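Local structure of esterase E25 (Uncultured bacterium, 4Q05) at residues A[133-138]-A[162-167]. The protein probably hydrolyses carboxylic ester bonds, as a dimer-forming esterase of the GTSAG motif subfamily of the bacterial hormone-sensitive lipase family. Residues are numbered along the deposited sequence; the frame is centred on the assembly and turned at random.
Sequences FVHTHG and VRVLSI
His-135 and Val-164 meet on one face of a parallel strand pair joined by four backbone hydrogen bonds, among them His-135 N to Leu-165 O (2.8 Å) and Ile-167 N to His-135 O. Followed outward, His-135 CB rests 3.5 Å from Val-164 CG1. With chi1 at 164°, CG lies opposite the backbone N, and the ring turns its CD2 edge to Ser-166, whose CB lies 3.7 Å from CD2 in the ring plane. His-135 CG and NE2 lie 3.8 Å and 3.9 Å from Ser-166 OG. His-137 N sits 3.6 Å above one ring face, toward its rim, while ND1 of His-135 bonds weakly to Gly-203 O. An alanine in place of His-135 would probably open a gap beside Val-164 and Ser-166 and leave Gly-203 O without its weak ND1 partner. A water near the ring accepts from His-137 N and Ser-166 OG and donates to His-135 O and Ile-167 O, linking the segments. On the other face, Val-134 CG1 presses tightly on Ile-167 CD1 at 3.4 Å. In this beta-alpha-beta unit of the alpha/beta hydrolase sheet, helix 151-160 packs over Phe-133, His-135 (through Glu-152 and Ala-153) and Val-164, helix 179-194 over Val-134, Leu-165 and Ile-167; strands 200-205 and 114-120 flank it.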
# COMPACT_ATOMS: atom_id res chain seq x y z
N PHE A 133 9.16 8.51 22.05
CA PHE A 133 8.50 7.47 21.30
C PHE A 133 8.31 6.29 22.22
O PHE A 133 9.28 5.68 22.66
CB PHE A 133 9.32 7.06 20.07
CG PHE A 133 8.60 6.09 19.17
CD1 PHE A 133 8.45 4.76 19.55
CD2 PHE A 133 8.08 6.51 17.96
CE1 PHE A 133 7.79 3.87 18.74
CE2 PHE A 133 7.42 5.62 17.13
CZ PHE A 133 7.27 4.29 17.52
N VAL A 134 7.06 5.97 22.52
CA VAL A 134 6.78 4.84 23.39
C VAL A 134 6.50 3.64 22.51
O VAL A 134 5.56 3.63 21.70
CB VAL A 134 5.59 5.13 24.32
CG1 VAL A 134 5.28 3.91 25.16
CG2 VAL A 134 5.89 6.36 25.20
N HIS A 135 7.32 2.62 22.65
CA HIS A 135 7.32 1.54 21.68
C HIS A 135 6.71 0.28 22.26
O HIS A 135 6.98 -0.08 23.41
CB HIS A 135 8.75 1.27 21.21
CG HIS A 135 8.92 -0.04 20.53
ND1 HIS A 135 8.40 -0.30 19.28
CD2 HIS A 135 9.55 -1.18 20.92
CE1 HIS A 135 8.70 -1.54 18.93
NE2 HIS A 135 9.38 -2.10 19.91
N THR A 136 5.87 -0.39 21.48
CA THR A 136 5.25 -1.64 21.91
C THR A 136 5.67 -2.71 20.92
O THR A 136 5.31 -2.65 19.74
CB THR A 136 3.72 -1.52 21.92
OG1 THR A 136 3.28 -1.05 20.65
CG2 THR A 136 3.29 -0.51 22.99
N HIS A 137 6.47 -3.66 21.39
CA HIS A 137 7.14 -4.60 20.49
C HIS A 137 6.16 -5.53 19.77
O HIS A 137 5.04 -5.74 20.22
CB HIS A 137 8.21 -5.40 21.25
CG HIS A 137 7.65 -6.33 22.29
ND1 HIS A 137 6.98 -7.49 21.98
CD2 HIS A 137 7.68 -6.26 23.65
CE1 HIS A 137 6.63 -8.11 23.10
NE2 HIS A 137 7.05 -7.39 24.12
N GLY A 138 6.60 -6.05 18.63
CA GLY A 138 5.82 -6.99 17.85
C GLY A 138 6.04 -8.42 18.31
O GLY A 138 6.40 -8.68 19.46
N VAL A 162 15.15 9.66 17.84
CA VAL A 162 14.24 10.02 18.91
C VAL A 162 14.48 9.04 20.04
O VAL A 162 14.85 7.90 19.79
CB VAL A 162 12.78 9.91 18.43
CG1 VAL A 162 12.44 8.44 18.15
CG2 VAL A 162 11.83 10.49 19.46
N ARG A 163 14.32 9.48 21.28
CA ARG A 163 14.40 8.56 22.40
C ARG A 163 13.20 7.65 22.37
O ARG A 163 12.09 8.10 22.08
CB ARG A 163 14.40 9.31 23.74
CG ARG A 163 15.64 10.15 23.96
CD ARG A 163 15.61 10.81 25.34
NE ARG A 163 16.76 11.69 25.51
CZ ARG A 163 16.80 12.94 25.07
NH1 ARG A 163 15.75 13.48 24.45
NH2 ARG A 163 17.90 13.66 25.26
N VAL A 164 13.42 6.39 22.68
CA VAL A 164 12.37 5.41 22.74
C VAL A 164 12.28 4.82 24.14
O VAL A 164 13.28 4.57 24.80
CB VAL A 164 12.64 4.26 21.75
CG1 VAL A 164 11.56 3.21 21.87
CG2 VAL A 164 12.73 4.81 20.33
N LEU A 165 11.05 4.62 24.58
CA LEU A 165 10.78 3.88 25.80
C LEU A 165 10.01 2.63 25.38
O LEU A 165 8.86 2.72 24.95
CB LEU A 165 9.94 4.73 26.76
CG LEU A 165 9.48 4.04 28.05
CD1 LEU A 165 10.68 3.69 28.92
CD2 LEU A 165 8.52 4.95 28.81
N SER A 166 10.65 1.47 25.46
CA SER A 166 10.00 0.24 25.01
C SER A 166 9.36 -0.47 26.18
O SER A 166 10.00 -0.73 27.19
CB SER A 166 10.99 -0.68 24.30
OG SER A 166 10.29 -1.73 23.64
N ILE A 167 8.08 -0.78 26.03
CA ILE A 167 7.34 -1.41 27.11
C ILE A 167 7.40 -2.94 27.04
O ILE A 167 6.93 -3.56 26.09
CB ILE A 167 5.88 -0.96 27.12
CG1 ILE A 167 5.83 0.57 27.12
CG2 ILE A 167 5.15 -1.61 28.31
CD1 ILE A 167 4.44 1.16 27.06
O HOH W 1 7.97 -3.13 23.62